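Local atomic coordinates of ribonuclease S-F11 (Nicotiana alata, PDB entry 1IOO), a protein that cleaves RNA as a secreted T2-family ribonuclease of the style and is associated with gametophytic self-incompatibility, which prevents self-fertilization. Residues Gln6-Trp11 against Gly33-Asn38; Phe29-Leu34 against Leu107-Lys112. All coordinates share one frame; numbering follows the deposited sequence.

Interaction 1 of 2, residues Gln6-Trp11 against Gly33-Asn38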
loop_
_atom_site.group_PDB
_atom_site.type_symbol
_atom_site.label_atom_id
_atom_site.label_comp_id
_atom_site.label_asym_id
_atom_site.label_seq_id
_atom_site.Cartn_x
_atom_site.Cartn_y
_atom_site.Cartn_z
ATOM N N GLN A 6 2.513 2.480 8.321
ATOM C CA GLN A 6 1.345 2.315 7.485
ATOM C C GLN A 6 1.659 1.485 6.256
ATOM O O GLN A 6 2.462 1.885 5.412
ATOM C CB GLN A 6 0.769 3.667 7.038
ATOM C CG GLN A 6 -0.473 3.472 6.168
ATOM C CD GLN A 6 -1.076 4.755 5.646
ATOM O OE1 GLN A 6 -2.105 4.731 4.970
ATOM N NE2 GLN A 6 -0.442 5.882 5.949
ATOM N N LEU A 7 1.075 0.294 6.187
ATOM C CA LEU A 7 1.214 -0.523 5.000
ATOM C C LEU A 7 0.205 -0.049 3.972
ATOM O O LEU A 7 -1.002 -0.061 4.231
ATOM C CB LEU A 7 0.966 -2.004 5.317
ATOM C CG LEU A 7 1.009 -2.940 4.100
ATOM C CD1 LEU A 7 2.446 -3.113 3.624
ATOM C CD2 LEU A 7 0.408 -4.291 4.469
ATOM N N VAL A 8 0.693 0.428 2.834
ATOM C CA VAL A 8 -0.191 0.920 1.793
ATOM C C VAL A 8 -0.298 -0.075 0.663
ATOM O O VAL A 8 0.693 -0.385 -0.001
ATOM C CB VAL A 8 0.294 2.269 1.233
ATOM C CG1 VAL A 8 -0.692 2.782 0.183
ATOM C CG2 VAL A 8 0.444 3.270 2.370
ATOM N N LEU A 9 -1.505 -0.587 0.458
ATOM C CA LEU A 9 -1.757 -1.559 -0.595
ATOM C C LEU A 9 -2.514 -0.925 -1.750
ATOM O O LEU A 9 -3.553 -0.290 -1.561
ATOM C CB LEU A 9 -2.559 -2.745 -0.051
ATOM C CG LEU A 9 -1.878 -3.539 1.072
ATOM C CD1 LEU A 9 -2.838 -4.600 1.596
ATOM C CD2 LEU A 9 -0.594 -4.187 0.573
ATOM N N THR A 10 -1.979 -1.112 -2.947
ATOM C CA THR A 10 -2.562 -0.571 -4.161
ATOM C C THR A 10 -3.499 -1.569 -4.829
ATOM O O THR A 10 -3.243 -2.771 -4.831
ATOM C CB THR A 10 -1.470 -0.292 -5.222
ATOM O OG1 THR A 10 -0.598 0.747 -4.771
ATOM C CG2 THR A 10 -2.100 0.082 -6.557
ATOM N N TRP A 11 -4.613 -1.065 -5.346
ATOM C CA TRP A 11 -5.475 -1.873 -6.185
ATOM C C TRP A 11 -5.052 -1.602 -7.627
ATOM O O TRP A 11 -5.350 -0.544 -8.173
ATOM C CB TRP A 11 -6.949 -1.507 -5.967
ATOM C CG TRP A 11 -7.903 -2.315 -6.819
ATOM C CD1 TRP A 11 -8.848 -1.824 -7.673
ATOM C CD2 TRP A 11 -7.980 -3.747 -6.914
ATOM N NE1 TRP A 11 -9.505 -2.855 -8.297
ATOM C CE2 TRP A 11 -8.993 -4.046 -7.852
ATOM C CE3 TRP A 11 -7.291 -4.804 -6.298
ATOM C CZ2 TRP A 11 -9.335 -5.359 -8.193
ATOM C CZ3 TRP A 11 -7.629 -6.114 -6.638
ATOM C CH2 TRP A 11 -8.645 -6.377 -7.580
ATOM N N GLY A 33 3.686 0.877 -0.600
ATOM C CA GLY A 33 4.697 1.322 0.332
ATOM C C GLY A 33 4.449 0.902 1.766
ATOM O O GLY A 33 3.418 0.322 2.119
ATOM N N LEU A 34 5.465 1.152 2.581
ATOM C CA LEU A 34 5.430 0.926 4.015
ATOM C C LEU A 34 5.978 2.171 4.669
ATOM O O LEU A 34 7.191 2.384 4.697
ATOM C CB LEU A 34 6.266 -0.309 4.379
ATOM C CG LEU A 34 6.264 -0.742 5.850
ATOM C CD1 LEU A 34 4.837 -0.986 6.326
ATOM C CD2 LEU A 34 7.108 -2.000 6.018
ATOM N N TRP A 35 5.082 3.017 5.167
ATOM C CA TRP A 35 5.494 4.343 5.614
ATOM C C TRP A 35 5.527 4.547 7.123
ATOM O O TRP A 35 4.496 4.503 7.798
ATOM C CB TRP A 35 4.561 5.405 5.010
ATOM C CG TRP A 35 4.397 5.322 3.521
ATOM C CD1 TRP A 35 5.258 4.752 2.630
ATOM C CD2 TRP A 35 3.319 5.858 2.747
ATOM N NE1 TRP A 35 4.784 4.901 1.347
ATOM C CE2 TRP A 35 3.594 5.575 1.392
ATOM C CE3 TRP A 35 2.145 6.551 3.067
ATOM C CZ2 TRP A 35 2.736 5.960 0.355
ATOM C CZ3 TRP A 35 1.291 6.935 2.033
ATOM C CH2 TRP A 35 1.595 6.637 0.698
ATOM N N PRO A 36 6.729 4.771 7.676
ATOM C CA PRO A 36 6.790 5.028 9.113
ATOM C C PRO A 36 6.221 6.441 9.197
ATOM O O PRO A 36 6.515 7.267 8.330
ATOM C CB PRO A 36 8.290 5.024 9.406
ATOM C CG PRO A 36 8.852 4.138 8.350
ATOM C CD PRO A 36 8.074 4.541 7.122
ATOM N N ASP A 37 5.404 6.744 10.197
ATOM C CA ASP A 37 4.829 8.077 10.208
ATOM C C ASP A 37 4.415 8.535 11.587
ATOM O O ASP A 37 4.528 7.815 12.582
ATOM C CB ASP A 37 3.595 8.114 9.294
ATOM C CG ASP A 37 3.537 9.359 8.424
ATOM O OD1 ASP A 37 3.998 10.429 8.871
ATOM O OD2 ASP A 37 3.014 9.267 7.291
ATOM N N ASN A 38 3.952 9.779 11.613
ATOM C CA ASN A 38 3.416 10.425 12.791
ATOM C C ASN A 38 2.051 11.003 12.448
ATOM O O ASN A 38 1.794 11.338 11.291
ATOM C CB ASN A 38 4.339 11.556 13.253
ATOM C CG ASN A 38 5.698 11.058 13.700
ATOM O OD1 ASN A 38 5.801 10.149 14.524
ATOM N ND2 ASN A 38 6.752 11.661 13.162
#
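Val8 and Trp35 meet across an antiparallel strand pair with a methyl group over an indole. Val8 CG2 stands 3.6 Å from the centroid of the six-membered ring of Trp35 and 7° off its normal, the geometry of a CH-pi contact. In Val8, CG1 is anti to the backbone N (chi1 -178°), which turns CG2 out toward the ring. Gln6 runs alongside the indole on the same face of the sheet. Its extended chain brings NE2 to 3.9 Å from Trp35 CE3, with amide and ring planes 75° apart, while OE1 is held by Lys152. Two straight bonds fix the pair Gln6-Trp35: Gln6 N to Trp35 O, and Trp35 N to Gln6 O at 2.9 Å. Val8 N donates to Gly33 O at 2.8 Å; the return bond from Gly33 N to Val8 O is weak. On the other face, the one that helix 101-113 packs against, Leu34 CD1 reaches Leu7 CB at 4.1 Å. Gly33 has no side chain, and the indole folds back along its own strand over this residue, Trp35 NE1 lying 3.7 Å from Gly33 CA on the side where a CB would stand. The ring also stacks with His91, the proton acceptor of the active site. Replacing Trp35 with an alanine removes the indole, which would probably leave Val8 CG2 without its CH-pi partner and the His91 ring without this stacking neighbour. The chemistry thus divides the work: backbone bonds set the strand register, and apolar contact with Val8 probably helps to hold the indole where it stacks on His91.

Interaction 2 of 2, residues Phe29-Leu34 against Leu107-Lys112; sequences FTIHGL and LALRLK. With NAG (2-acetamido-2-deoxy-beta-D-glucopyranose), chain C.
Helix-on-sheet packing in the core of the RNase T2 fold joins helix 101-113 to strand 30-37, the strand that carries His32, the proton donor of the active site. The local axes approach to 9.2 Å with 121° between their directions, and side chains fill the interval without a direct hydrogen bond. A classic beta bulge interrupts the strand: His32 and Gly33 together stand opposite the single residue Val8. Ile31 and Leu34, which flank these two residues, both point at the helix. Ile31 lays its CG1-CD1 arm along the helix surface: CD1 lies 3.6 Å from Ala108 O and also touches Ala108 CB, while CG1 meets Lys112 CG at 3.6 Å. The small Ala108 is shared, since Leu34 CD2 comes to 4.0 Å from Ala108 CB. That branch also touches Leu107 CD2, whereas the other, CD1, meets Leu111 CD1 at 4.1 Å, the two leucine side chains crossing at about a right angle. The aliphatic part of Lys112 is used as a hydrophobic surface. Its chain sets out trans to the backbone nitrogen (chi1 -168°) and then bends at chi2 (-99°), which takes it past Ile31 and carries its amino group to the end of the strand, where CE lies near Phe29 O. There the contact turns polar beside the N-linked glycan. Lys112 NZ appears to donate to the sugar NAG O6 and to a water 3.0 Å from NZ, but the position of this nitrogen is less certain, and both links share that doubt. The same water, on its other side, donates to Phe29 O at 2.8 Å.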
loop_
_atom_site.group_PDB
_atom_site.type_symbol
_atom_site.label_atom_id
_atom_site.label_comp_id
_atom_site.label_asym_id
_atom_site.label_seq_id
_atom_site.Cartn_x
_atom_site.Cartn_y
_atom_site.Cartn_z
ATOM N N PHE A 29 -4.296 -7.104 -4.741
ATOM C CA PHE A 29 -3.634 -5.953 -4.159
ATOM C C PHE A 29 -2.134 -6.151 -4.143
ATOM O O PHE A 29 -1.644 -7.269 -3.977
ATOM C CB PHE A 29 -4.116 -5.687 -2.727
ATOM C CG PHE A 29 -5.527 -5.191 -2.648
ATOM C CD1 PHE A 29 -6.589 -6.084 -2.650
ATOM C CD2 PHE A 29 -5.796 -3.824 -2.601
ATOM C CE1 PHE A 29 -7.902 -5.633 -2.609
ATOM C CE2 PHE A 29 -7.108 -3.357 -2.563
ATOM C CZ PHE A 29 -8.164 -4.264 -2.568
ATOM N N THR A 30 -1.408 -5.065 -4.367
ATOM C CA THR A 30 0.042 -5.092 -4.326
ATOM C C THR A 30 0.542 -4.015 -3.385
ATOM O O THR A 30 -0.208 -3.111 -3.020
ATOM C CB THR A 30 0.666 -4.863 -5.712
ATOM O OG1 THR A 30 0.238 -3.599 -6.220
ATOM C CG2 THR A 30 0.258 -5.971 -6.672
ATOM N N ILE A 31 1.796 -4.116 -2.969
ATOM C CA ILE A 31 2.352 -3.134 -2.053
ATOM C C ILE A 31 2.734 -1.847 -2.773
ATOM O O ILE A 31 3.394 -1.877 -3.815
ATOM C CB ILE A 31 3.624 -3.658 -1.376
ATOM C CG1 ILE A 31 3.309 -4.923 -0.579
ATOM C CG2 ILE A 31 4.223 -2.571 -0.486
ATOM C CD1 ILE A 31 4.549 -5.689 -0.154
ATOM N N HIS A 32 2.288 -0.720 -2.227
ATOM C CA HIS A 32 2.670 0.588 -2.752
ATOM C C HIS A 32 3.780 1.156 -1.895
ATOM O O HIS A 32 4.704 1.812 -2.382
ATOM C CB HIS A 32 1.492 1.561 -2.728
ATOM C CG HIS A 32 1.846 2.931 -3.213
ATOM N ND1 HIS A 32 2.365 3.161 -4.468
ATOM C CD2 HIS A 32 1.775 4.139 -2.606
ATOM C CE1 HIS A 32 2.602 4.454 -4.613
ATOM N NE2 HIS A 32 2.253 5.069 -3.498
ATOM N N GLY A 33 3.686 0.877 -0.600
ATOM C CA GLY A 33 4.697 1.322 0.332
ATOM C C GLY A 33 4.449 0.902 1.766
ATOM O O GLY A 33 3.418 0.322 2.119
ATOM N N LEU A 34 5.465 1.152 2.581
ATOM C CA LEU A 34 5.430 0.926 4.015
ATOM C C LEU A 34 5.978 2.171 4.669
ATOM O O LEU A 34 7.191 2.384 4.697
ATOM C CB LEU A 34 6.266 -0.309 4.379
ATOM C CG LEU A 34 6.264 -0.742 5.850
ATOM C CD1 LEU A 34 4.837 -0.986 6.326
ATOM C CD2 LEU A 34 7.108 -2.000 6.018
ATOM N N LEU A 107 9.742 -7.073 5.991
ATOM C CA LEU A 107 8.567 -6.760 6.801
ATOM C C LEU A 107 7.376 -6.433 5.910
ATOM O O LEU A 107 6.265 -6.905 6.148
ATOM C CB LEU A 107 8.835 -5.577 7.732
ATOM C CG LEU A 107 7.619 -5.129 8.559
ATOM C CD1 LEU A 107 7.145 -6.282 9.437
ATOM C CD2 LEU A 107 7.974 -3.925 9.416
ATOM N N ALA A 108 7.611 -5.621 4.883
ATOM C CA ALA A 108 6.552 -5.265 3.951
ATOM C C ALA A 108 5.915 -6.522 3.361
ATOM O O ALA A 108 4.695 -6.635 3.285
ATOM C CB ALA A 108 7.106 -4.377 2.836
ATOM N N LEU A 109 6.751 -7.479 2.967
ATOM C CA LEU A 109 6.260 -8.725 2.402
ATOM C C LEU A 109 5.475 -9.527 3.438
ATOM O O LEU A 109 4.425 -10.092 3.133
ATOM C CB LEU A 109 7.432 -9.558 1.860
ATOM C CG LEU A 109 8.101 -9.002 0.596
ATOM C CD1 LEU A 109 9.371 -9.775 0.276
ATOM C CD2 LEU A 109 7.120 -9.088 -0.562
ATOM N N ARG A 110 5.986 -9.561 4.666
ATOM C CA ARG A 110 5.322 -10.288 5.748
ATOM C C ARG A 110 3.945 -9.700 6.045
ATOM O O ARG A 110 2.963 -10.432 6.176
ATOM C CB ARG A 110 6.176 -10.248 7.020
ATOM C CG ARG A 110 5.578 -10.998 8.205
ATOM C CD ARG A 110 6.547 -11.047 9.380
ATOM N NE ARG A 110 6.523 -9.836 10.200
ATOM C CZ ARG A 110 5.533 -9.513 11.027
ATOM N NH1 ARG A 110 4.477 -10.308 11.147
ATOM N NH2 ARG A 110 5.604 -8.401 11.750
ATOM N N LEU A 111 3.874 -8.377 6.153
ATOM C CA LEU A 111 2.608 -7.718 6.446
ATOM C C LEU A 111 1.607 -7.914 5.315
ATOM O O LEU A 111 0.416 -8.109 5.559
ATOM C CB LEU A 111 2.832 -6.226 6.715
ATOM C CG LEU A 111 3.711 -5.953 7.942
ATOM C CD1 LEU A 111 3.827 -4.455 8.172
ATOM C CD2 LEU A 111 3.114 -6.619 9.169
ATOM N N LYS A 112 2.087 -7.857 4.077
ATOM C CA LYS A 112 1.223 -8.058 2.922
ATOM C C LYS A 112 0.626 -9.470 2.940
ATOM O O LYS A 112 -0.556 -9.668 2.663
ATOM C CB LYS A 112 2.038 -7.842 1.639
ATOM C CG LYS A 112 1.238 -7.740 0.346
ATOM C CD LYS A 112 1.209 -9.041 -0.423
ATOM C CE LYS A 112 0.787 -8.789 -1.867
ATOM N NZ LYS A 112 0.587 -10.047 -2.640
HETATM C C1 NAG C . -3.835 -12.168 -3.205
HETATM C C2 NAG C . -3.877 -13.688 -3.440
HETATM C C3 NAG C . -3.939 -14.440 -2.114
HETATM C C4 NAG C . -2.765 -14.011 -1.244
HETATM C C5 NAG C . -2.835 -12.497 -1.035
HETATM C C6 NAG C . -1.682 -11.984 -0.197
HETATM C C7 NAG C . -4.947 -15.034 -5.131
HETATM C C8 NAG C . -6.257 -15.564 -5.686
HETATM N N2 NAG C . -5.023 -14.034 -4.257
HETATM O O3 NAG C . -3.870 -15.838 -2.358
HETATM O O4 NAG C . -2.829 -14.689 0.021
HETATM O O5 NAG C . -2.760 -11.826 -2.312
HETATM O O6 NAG C . -0.448 -12.140 -0.881
HETATM O O7 NAG C . -3.877 -15.533 -5.494
HETATM O O HOH W 1 -2.540 -9.079 -2.033
HETATM O O HOH W 2 -0.444 -9.419 -5.346
#

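How the interactions relate
Both interactions use strand 30-37 and share Gly33 and Leu34, and their centres lie 8 Å apart. Interaction 1 joins this strand to its neighbour 4-10 within the sheet; interaction 2 sets helix 101-113 against one face of it. The pairing continues between them: Val8 O and His32 N are 2.8 Å apart, and Thr10 N and Thr30 O 2.7 Å, both probable hydrogen bonds. The active site adjoins both contacts: the strand segment of interaction 2 carries the proton donor His32, whose side chain packs on Val8 and Thr10 rather than on the helix, while the Trp35 side chain of interaction 1 approaches that of the proton acceptor His91 to about 3 Å. Leu34 is about 6 Å from His91, side chain to side chain.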